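Local structure of Ras GTPase-activating-like protein IQGAP2 (Homo sapiens, 4EZA) at residues F62-K67 / M94-K99; P21-A26 / T50-A55; G33-I38 / D98-N103. The protein binds phosphoinositides through an atypical domain with a pseudo C2 fold and is probably a signalling scaffold related to Ras GTPase-activating proteins. All coordinates share one frame; numbering follows the deposited sequence.

The three contacts outline a small two-sheet domain. Contact 2 pairs strands 22-25 and 49-55 at one margin of the four-stranded antiparallel sheet; contact 3 pairs 35-38 with 100-103 in the three-stranded sheet; contact 1 bridges the sheets, from strand 61-68 to the end of strand 93-97. Centre to centre, contact 1 lies about 10 Å from contact 2 and about 9 Å from contact 3, which are about 14 Å from each other. Along the chain, contact 2 closes before contact 1 opens, its segments alternate with those of contact 3, and contacts 1 and 3 share Asp98 and Lys99. Phe51 of contact 2 packs on Leu35 and Val100 of contact 3, so both pairings build one apolar interior.

Contact 1: F62-K67 / M94-K99; sequences FDVRSK and MKMFDK
Arg65 NE donates a nearly straight hydrogen bond to Asp63 OD1 (3.0 Å, 169° at the hydrogen) on one face of strand 61-68, while Val64 and Ser66 on the other face meet Phe97. The outer pair is a side-on salt bridge: Arg65 NH2 reaches Asp63 OD2 at 3.0 Å, so two nitrogens serve two oxygens. Asp63 OD1 lies in the plane of the guanidinium, yet NE approaches it from above the carboxylate plane, so the two flat groups are tilted against each other. The remaining nitrogen, Arg65 NH1, goes to Glu72 OE1, and with all three nitrogens engaged, by the carboxylates of Asp63 and Glu72, the guanidinium is held against rotation.

On the inner face no hydrogen bond crosses between the segments, and the contact rests on packing round the Phe97 ring. Ser66 sets its CB over one face of the Phe97 ring in a CH-pi contact, 3.8 Å from the centroid and 20° off the normal. It sits toward the rim, with Phe97 CE2 the nearest ring atom at 3.6 Å. The edge of the same ring is used too: Phe97 CZ comes within 3.4 Å of Val64 O, which lies near the ring plane. Val64 CG1 touches Phe97 CZ at 4.0 Å and reaches Met96 SD at 4.3 Å. This branch stands anti to the Val64 backbone N (chi1 179°), which turns it to the two neighbours.

Met96 and Phe97 can both face strand 61-68 because they form a classic beta bulge opposite Val100, where the chain turns a corner. Phe97 thus becomes a bridge between the two sheets: its ring also packs on Phe51 of strand 49-55 and on Glu74 and Val76 of strand 71-79, while Met96 rests on Val102 of strand 100-103.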
loop_
_atom_site.group_PDB
_atom_site.type_symbol
_atom_site.label_atom_id
_atom_site.label_comp_id
_atom_site.label_asym_id
_atom_site.label_seq_id
_atom_site.Cartn_x
_atom_site.Cartn_y
_atom_site.Cartn_z
ATOM N N PHE A 62 -4.139 10.142 -0.492
ATOM C CA PHE A 62 -3.143 9.604 0.435
ATOM C C PHE A 62 -1.801 9.481 -0.235
ATOM O O PHE A 62 -1.717 9.159 -1.410
ATOM C CB PHE A 62 -3.585 8.240 0.968
ATOM C CG PHE A 62 -4.836 8.301 1.790
ATOM C CD1 PHE A 62 -4.766 8.497 3.162
ATOM C CD2 PHE A 62 -6.072 8.154 1.183
ATOM C CE1 PHE A 62 -5.932 8.551 3.926
ATOM C CE2 PHE A 62 -7.242 8.212 1.926
ATOM C CZ PHE A 62 -7.172 8.417 3.300
ATOM N N ASP A 63 -0.755 9.719 0.540
ATOM C CA ASP A 63 0.610 9.679 0.067
ATOM C C ASP A 63 1.190 8.403 0.670
ATOM O O ASP A 63 1.256 8.290 1.892
ATOM C CB ASP A 63 1.309 10.937 0.619
ATOM C CG ASP A 63 2.675 11.183 0.046
ATOM O OD1 ASP A 63 3.263 10.304 -0.615
ATOM O OD2 ASP A 63 3.182 12.299 0.305
ATOM N N VAL A 64 1.553 7.432 -0.165
ATOM C CA VAL A 64 2.141 6.184 0.321
ATOM C C VAL A 64 3.588 6.092 -0.122
ATOM O O VAL A 64 3.883 6.164 -1.314
ATOM C CB VAL A 64 1.375 4.916 -0.157
ATOM C CG1 VAL A 64 2.047 3.638 0.367
ATOM C CG2 VAL A 64 -0.090 4.985 0.267
ATOM N N ARG A 65 4.492 5.928 0.844
ATOM C CA ARG A 65 5.931 5.789 0.549
ATOM C C ARG A 65 6.392 4.360 0.790
ATOM O O ARG A 65 6.028 3.745 1.802
ATOM C CB ARG A 65 6.743 6.715 1.446
ATOM C CG ARG A 65 6.245 8.145 1.524
ATOM C CD ARG A 65 6.662 8.943 0.319
ATOM N NE ARG A 65 6.101 10.291 0.347
ATOM C CZ ARG A 65 6.741 11.366 0.800
ATOM N NH1 ARG A 65 7.978 11.267 1.267
ATOM N NH2 ARG A 65 6.140 12.548 0.783
ATOM N N SER A 66 7.168 3.829 -0.152
ATOM C CA SER A 66 7.750 2.493 -0.049
ATOM C C SER A 66 9.205 2.645 0.337
ATOM O O SER A 66 9.969 3.326 -0.364
ATOM C CB SER A 66 7.616 1.766 -1.397
ATOM O OG SER A 66 8.227 0.482 -1.382
ATOM N N LYS A 67 9.578 2.026 1.454
ATOM C CA LYS A 67 10.970 2.041 1.937
ATOM C C LYS A 67 11.596 0.662 1.986
ATOM O O LYS A 67 10.925 -0.338 2.193
ATOM C CB LYS A 67 11.063 2.677 3.316
ATOM C CG LYS A 67 10.498 4.081 3.381
ATOM C CD LYS A 67 10.850 4.664 4.735
ATOM C CE LYS A 67 10.721 6.161 4.758
ATOM N NZ LYS A 67 10.791 6.654 6.163
ATOM N N MET A 94 -4.321 -4.615 -7.303
ATOM C CA MET A 94 -3.643 -3.595 -8.070
ATOM C C MET A 94 -2.172 -3.559 -7.725
ATOM O O MET A 94 -1.783 -3.900 -6.605
ATOM C CB MET A 94 -4.286 -2.237 -7.810
ATOM C CG MET A 94 -4.201 -1.773 -6.397
ATOM S SD MET A 94 -5.028 -0.203 -6.145
ATOM C CE MET A 94 -4.245 0.748 -7.321
ATOM N N LYS A 95 -1.350 -3.165 -8.690
ATOM C CA LYS A 95 0.082 -2.965 -8.464
ATOM C C LYS A 95 0.289 -1.535 -7.981
ATOM O O LYS A 95 0.415 -0.618 -8.796
ATOM C CB LYS A 95 0.875 -3.227 -9.750
ATOM C CG LYS A 95 0.861 -4.677 -10.205
ATOM C CD LYS A 95 1.553 -5.618 -9.226
ATOM C CE LYS A 95 3.065 -5.647 -9.381
ATOM N NZ LYS A 95 3.583 -6.540 -10.467
ATOM N N MET A 96 0.258 -1.353 -6.657
ATOM C CA MET A 96 0.362 -0.044 -6.013
ATOM C C MET A 96 1.733 0.578 -6.290
ATOM O O MET A 96 1.850 1.808 -6.460
ATOM C CB MET A 96 0.114 -0.201 -4.507
ATOM C CG MET A 96 0.306 1.043 -3.645
ATOM S SD MET A 96 -0.098 0.727 -1.925
ATOM C CE MET A 96 1.309 -0.218 -1.381
ATOM N N PHE A 97 2.744 -0.279 -6.364
ATOM C CA PHE A 97 4.049 0.068 -6.908
ATOM C C PHE A 97 4.386 -0.969 -7.961
ATOM O O PHE A 97 3.711 -1.986 -8.062
ATOM C CB PHE A 97 5.122 0.104 -5.820
ATOM C CG PHE A 97 4.878 1.154 -4.773
ATOM C CD1 PHE A 97 5.126 2.501 -5.053
ATOM C CD2 PHE A 97 4.395 0.816 -3.520
ATOM C CE1 PHE A 97 4.916 3.476 -4.083
ATOM C CE2 PHE A 97 4.159 1.806 -2.544
ATOM C CZ PHE A 97 4.433 3.133 -2.837
ATOM N N ASP A 98 5.410 -0.694 -8.776
ATOM C CA ASP A 98 5.758 -1.571 -9.892
ATOM C C ASP A 98 5.844 -3.043 -9.483
ATOM O O ASP A 98 5.400 -3.910 -10.221
ATOM C CB ASP A 98 7.071 -1.122 -10.554
ATOM C CG ASP A 98 6.848 -0.172 -11.733
ATOM O OD1 ASP A 98 5.685 0.011 -12.171
ATOM O OD2 ASP A 98 7.855 0.383 -12.239
ATOM N N LYS A 99 6.388 -3.300 -8.298
ATOM C CA LYS A 99 6.624 -4.659 -7.820
ATOM C C LYS A 99 5.691 -5.064 -6.673
ATOM O O LYS A 99 5.811 -6.168 -6.157
ATOM C CB LYS A 99 8.077 -4.808 -7.356
ATOM C CG LYS A 99 9.162 -4.608 -8.451
ATOM C CD LYS A 99 10.561 -5.132 -8.039
ATOM C CE LYS A 99 11.338 -4.181 -7.087
ATOM N NZ LYS A 99 12.844 -4.415 -7.029
#

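Contact 2: P21-A26 / T50-A55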
loop_
_atom_site.group_PDB
_atom_site.type_symbol
_atom_site.label_atom_id
_atom_site.label_comp_id
_atom_site.label_asym_id
_atom_site.label_seq_id
_atom_site.Cartn_x
_atom_site.Cartn_y
_atom_site.Cartn_z
ATOM N N PRO A 21 3.000 10.182 9.887
ATOM C CA PRO A 21 2.757 8.959 9.127
ATOM C C PRO A 21 2.394 7.765 9.999
ATOM O O PRO A 21 2.808 7.671 11.161
ATOM C CB PRO A 21 4.102 8.699 8.418
ATOM C CG PRO A 21 5.083 9.599 9.076
ATOM C CD PRO A 21 4.287 10.788 9.507
ATOM N N VAL A 22 1.595 6.882 9.426
ATOM C CA VAL A 22 1.339 5.576 9.989
ATOM C C VAL A 22 2.198 4.599 9.186
ATOM O O VAL A 22 2.182 4.622 7.952
ATOM C CB VAL A 22 -0.144 5.210 9.859
ATOM C CG1 VAL A 22 -0.437 3.915 10.599
ATOM C CG2 VAL A 22 -1.015 6.352 10.399
ATOM N N LYS A 23 2.950 3.757 9.884
ATOM C CA LYS A 23 3.897 2.833 9.241
ATOM C C LYS A 23 3.460 1.385 9.383
ATOM O O LYS A 23 2.983 0.976 10.448
ATOM C CB LYS A 23 5.307 2.994 9.838
ATOM C CG LYS A 23 5.840 4.422 9.798
ATOM C CD LYS A 23 7.227 4.528 10.432
ATOM C CE LYS A 23 7.486 5.948 10.926
ATOM N NZ LYS A 23 8.790 6.084 11.653
ATOM N N TYR A 24 3.640 0.611 8.307
ATOM C CA TYR A 24 3.405 -0.837 8.316
ATOM C C TYR A 24 4.556 -1.534 7.630
ATOM O O TYR A 24 5.025 -1.072 6.604
ATOM C CB TYR A 24 2.111 -1.198 7.571
ATOM C CG TYR A 24 0.874 -0.528 8.113
ATOM C CD1 TYR A 24 0.151 -1.119 9.152
ATOM C CD2 TYR A 24 0.444 0.692 7.607
ATOM C CE1 TYR A 24 -0.982 -0.516 9.665
ATOM C CE2 TYR A 24 -0.704 1.321 8.131
ATOM C CZ TYR A 24 -1.399 0.701 9.148
ATOM O OH TYR A 24 -2.527 1.286 9.678
ATOM N N THR A 25 5.006 -2.654 8.170
ATOM C CA THR A 25 5.950 -3.482 7.412
ATOM C C THR A 25 5.195 -4.272 6.357
ATOM O O THR A 25 3.966 -4.532 6.487
ATOM C CB THR A 25 6.731 -4.494 8.272
ATOM O OG1 THR A 25 5.823 -5.474 8.786
ATOM C CG2 THR A 25 7.472 -3.793 9.416
ATOM N N ALA A 26 5.919 -4.683 5.316
ATOM C CA ALA A 26 5.321 -5.543 4.299
ATOM C C ALA A 26 4.892 -6.866 4.913
ATOM O O ALA A 26 3.864 -7.435 4.517
ATOM C CB ALA A 26 6.284 -5.754 3.171
ATOM N N THR A 50 9.005 -1.273 4.393
ATOM C CA THR A 50 7.979 -0.582 5.178
ATOM C C THR A 50 7.222 0.353 4.256
ATOM O O THR A 50 7.752 0.825 3.246
ATOM C CB THR A 50 8.593 0.179 6.382
ATOM O OG1 THR A 50 9.079 -0.766 7.337
ATOM C CG2 THR A 50 7.577 1.077 7.076
ATOM N N PHE A 51 5.958 0.576 4.585
ATOM C CA PHE A 51 5.128 1.546 3.881
ATOM C C PHE A 51 4.661 2.595 4.861
ATOM O O PHE A 51 4.138 2.247 5.910
ATOM C CB PHE A 51 3.932 0.864 3.234
ATOM C CG PHE A 51 4.317 -0.184 2.259
ATOM C CD1 PHE A 51 4.686 0.163 0.958
ATOM C CD2 PHE A 51 4.343 -1.529 2.636
ATOM C CE1 PHE A 51 5.097 -0.816 0.055
ATOM C CE2 PHE A 51 4.739 -2.498 1.742
ATOM C CZ PHE A 51 5.113 -2.152 0.456
ATOM N N ASP A 52 4.921 3.859 4.539
ATOM C CA ASP A 52 4.475 5.000 5.344
ATOM C C ASP A 52 3.247 5.568 4.665
ATOM O O ASP A 52 3.291 5.841 3.458
ATOM C CB ASP A 52 5.534 6.122 5.400
ATOM C CG ASP A 52 6.764 5.759 6.228
ATOM O OD1 ASP A 52 6.818 4.657 6.825
ATOM O OD2 ASP A 52 7.695 6.603 6.284
ATOM N N ILE A 53 2.166 5.749 5.422
ATOM C CA ILE A 53 0.939 6.323 4.882
ATOM C C ILE A 53 0.736 7.696 5.472
ATOM O O ILE A 53 0.621 7.833 6.683
ATOM C CB ILE A 53 -0.305 5.499 5.233
ATOM C CG1 ILE A 53 -0.109 4.002 4.962
ATOM C CG2 ILE A 53 -1.543 6.092 4.542
ATOM C CD1 ILE A 53 0.128 3.604 3.555
ATOM N N ILE A 54 0.671 8.707 4.616
ATOM C CA ILE A 54 0.551 10.087 5.081
ATOM C C ILE A 54 -0.667 10.759 4.446
ATOM O O ILE A 54 -0.863 10.686 3.228
ATOM C CB ILE A 54 1.838 10.893 4.777
ATOM C CG1 ILE A 54 3.065 9.962 4.745
ATOM C CG2 ILE A 54 2.027 11.999 5.810
ATOM C CD1 ILE A 54 4.124 10.314 3.697
ATOM N N ALA A 55 -1.508 11.372 5.284
ATOM C CA ALA A 55 -2.601 12.218 4.805
ATOM C C ALA A 55 -2.016 13.416 4.079
ATOM O O ALA A 55 -0.994 13.970 4.499
ATOM C CB ALA A 55 -3.475 12.694 5.971
#
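Tyr24 and Phe51 exchange both of their backbone hydrogen bonds, Tyr24 N to Phe51 O at 2.9 Å and Phe51 N to Tyr24 O at 2.8 Å. Two residues along, Val22 and Ile53 do the same, with Ile53 N to Val22 O at 2.8 Å and Val22 N to Ile53 O at 3.1 Å. These are the hydrogen-bonded pairs of a regular antiparallel pairing. Between and beyond them, Lys23 faces Asp52 and Thr25 faces Thr50 as non-hydrogen-bonded pairs.

Two side chains find their polar partners outside the pairing, Asp52 and Thr25. Asp52 gives OD2 to Lys67 NZ in a salt bridge, whereas its OD1 is buried against the aliphatic part of Lys23, with Lys23 CG 3.1 Å from Asp52 OD1, and has no hydrogen-bond partner in the model. Lys23 runs alongside Asp52 but extends past it, leaving its NZ 5.4 Å from Asp52 OD1, too far for a bond. Thr25 holds OG1 between its backbone N and carbonyl carbon (chi1 67°), where it N-caps helix 26-32 by bonding Lys28 N.

On the other face, which Tyr24, Phe51 and Ile53 share, Ile53 CG1 lies at the edge of the Tyr24 ring, 4.2 Å from CE2. Ala26, at the start of helix 26-32, sets its CB 3.9 Å from Phe51 CE2.

Strand 22-25 is an outermost strand of its sheet, with Tyr24 resting on Leu29 and Lys32 of the helix that follows. Strand 49-55 lies one place in: backbone bonds from Thr50, Asp52 and Ile54 tie its far side to strand 61-68, and Phe51 reaches across to Leu35 of strand 35-38.

Contact 3: G33-I38 / D98-N103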
loop_
_atom_site.group_PDB
_atom_site.type_symbol
_atom_site.label_atom_id
_atom_site.label_comp_id
_atom_site.label_asym_id
_atom_site.label_seq_id
_atom_site.Cartn_x
_atom_site.Cartn_y
_atom_site.Cartn_z
ATOM N N GLY A 33 -3.437 -9.528 4.680
ATOM C CA GLY A 33 -4.053 -9.727 3.363
ATOM C C GLY A 33 -4.081 -8.501 2.480
ATOM O O GLY A 33 -4.541 -8.561 1.343
ATOM N N VAL A 34 -3.611 -7.378 2.998
ATOM C CA VAL A 34 -3.518 -6.162 2.208
ATOM C C VAL A 34 -2.486 -6.324 1.096
ATOM O O VAL A 34 -2.697 -5.865 -0.034
ATOM C CB VAL A 34 -3.112 -4.935 3.085
ATOM C CG1 VAL A 34 -2.875 -3.678 2.213
ATOM C CG2 VAL A 34 -4.149 -4.654 4.113
ATOM N N LEU A 35 -1.375 -6.972 1.425
ATOM C CA LEU A 35 -0.304 -7.150 0.465
ATOM C C LEU A 35 -0.320 -8.592 -0.009
ATOM O O LEU A 35 -0.337 -9.539 0.814
ATOM C CB LEU A 35 1.035 -6.796 1.107
ATOM C CG LEU A 35 2.264 -6.832 0.213
ATOM C CD1 LEU A 35 3.188 -5.661 0.580
ATOM C CD2 LEU A 35 2.955 -8.112 0.381
ATOM N N LEU A 36 -0.267 -8.774 -1.323
ATOM C CA LEU A 36 -0.169 -10.111 -1.914
ATOM C C LEU A 36 1.283 -10.564 -2.114
ATOM O O LEU A 36 1.650 -11.681 -1.729
ATOM C CB LEU A 36 -0.934 -10.197 -3.249
ATOM C CG LEU A 36 -2.463 -10.272 -3.163
ATOM C CD1 LEU A 36 -3.049 -8.917 -2.759
ATOM C CD2 LEU A 36 -3.050 -10.749 -4.465
ATOM N N ASP A 37 2.100 -9.714 -2.732
ATOM C CA ASP A 37 3.483 -10.095 -3.014
ATOM C C ASP A 37 4.303 -8.889 -3.414
ATOM O O ASP A 37 3.761 -7.848 -3.791
ATOM C CB ASP A 37 3.521 -11.143 -4.132
ATOM C CG ASP A 37 4.792 -11.997 -4.119
ATOM O OD1 ASP A 37 5.630 -11.916 -3.190
ATOM O OD2 ASP A 37 4.957 -12.784 -5.077
ATOM N N ILE A 38 5.621 -9.040 -3.303
ATOM C CA ILE A 38 6.589 -8.060 -3.795
ATOM C C ILE A 38 7.527 -8.820 -4.732
ATOM O O ILE A 38 8.207 -9.758 -4.303
ATOM C CB ILE A 38 7.404 -7.403 -2.671
ATOM C CG1 ILE A 38 6.493 -6.638 -1.702
ATOM C CG2 ILE A 38 8.450 -6.437 -3.286
ATOM C CD1 ILE A 38 7.172 -6.156 -0.441
ATOM N N ASP A 98 5.410 -0.694 -8.776
ATOM C CA ASP A 98 5.758 -1.571 -9.892
ATOM C C ASP A 98 5.844 -3.043 -9.483
ATOM O O ASP A 98 5.400 -3.910 -10.221
ATOM C CB ASP A 98 7.071 -1.122 -10.554
ATOM C CG ASP A 98 6.848 -0.172 -11.733
ATOM O OD1 ASP A 98 5.685 0.011 -12.171
ATOM O OD2 ASP A 98 7.855 0.383 -12.239
ATOM N N LYS A 99 6.388 -3.300 -8.298
ATOM C CA LYS A 99 6.624 -4.659 -7.820
ATOM C C LYS A 99 5.691 -5.064 -6.673
ATOM O O LYS A 99 5.811 -6.168 -6.157
ATOM C CB LYS A 99 8.077 -4.808 -7.356
ATOM C CG LYS A 99 9.162 -4.608 -8.451
ATOM C CD LYS A 99 10.561 -5.132 -8.039
ATOM C CE LYS A 99 11.338 -4.181 -7.087
ATOM N NZ LYS A 99 12.844 -4.415 -7.029
ATOM N N VAL A 100 4.771 -4.191 -6.278
ATOM C CA VAL A 100 4.000 -4.435 -5.061
ATOM C C VAL A 100 2.528 -4.603 -5.371
ATOM O O VAL A 100 1.862 -3.642 -5.760
ATOM C CB VAL A 100 4.183 -3.290 -4.045
ATOM C CG1 VAL A 100 3.372 -3.556 -2.802
ATOM C CG2 VAL A 100 5.678 -3.129 -3.664
ATOM N N LYS A 101 2.020 -5.827 -5.193
ATOM C CA LYS A 101 0.620 -6.137 -5.459
ATOM C C LYS A 101 -0.183 -6.098 -4.175
ATOM O O LYS A 101 0.190 -6.746 -3.192
ATOM C CB LYS A 101 0.498 -7.507 -6.114
ATOM C CG LYS A 101 -0.853 -7.775 -6.709
ATOM C CD LYS A 101 -0.782 -9.097 -7.472
ATOM C CE LYS A 101 -2.130 -9.506 -8.032
ATOM N NZ LYS A 101 -2.191 -10.991 -8.285
ATOM N N VAL A 102 -1.296 -5.374 -4.208
ATOM C CA VAL A 102 -2.160 -5.165 -3.041
ATOM C C VAL A 102 -3.619 -5.454 -3.333
ATOM O O VAL A 102 -4.068 -5.428 -4.488
ATOM C CB VAL A 102 -2.043 -3.738 -2.412
ATOM C CG1 VAL A 102 -0.603 -3.449 -1.973
ATOM C CG2 VAL A 102 -2.564 -2.668 -3.362
ATOM N N ASN A 103 -4.369 -5.744 -2.276
ATOM C CA ASN A 103 -5.819 -5.957 -2.366
ATOM C C ASN A 103 -6.550 -4.614 -2.198
ATOM O O ASN A 103 -6.357 -3.927 -1.191
ATOM C CB ASN A 103 -6.237 -6.991 -1.311
ATOM C CG ASN A 103 -7.734 -7.241 -1.313
ATOM O OD1 ASN A 103 -8.516 -6.423 -0.818
ATOM N ND2 ASN A 103 -8.158 -8.346 -1.936
#
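A classic beta bulge interrupts the antiparallel pairing of strands 35-38 and 100-103: Leu36 and Asp37 together face Lys101. Lys101 O accepts from Leu36 N at 2.8 Å, and Lys101 N gives its hydrogen to Asp37 O at 3.0 Å, so one residue serves two and the register slips by one. A third bond, Asn103 N to Val34 O at 2.8 Å, closes the pairing near two helix ends. Gly33 forms a Schellman motif after helix 26-32, and Asn103 OD1 N-caps helix 104-112 through Leu106 N.

Leu36 splits its methyls: CD1 presses on Asn103 N at 3.5 Å, while CD2 lies 3.9 Å from Lys101 CE, where the extended lysine chain crosses it. With an alanine here both methyls would go, and the Lys101 chain would probably lose a wall and be freer to swing.

The opposite face is apolar. Leu35 CD1 meets Val100 CG1 at 4.0 Å, the two side chains roughly perpendicular; Ile38 runs alongside Val100, its CG1 4.1 Å from Val100 CG2.

The contact is therefore two-sided: Leu35, Ile38, Val100 and Val102 turn oily groups to the interior, whereas Asp37 and Lys101 keep charge on the outer face, and backbone bonds alone supply the polar links between the two segments.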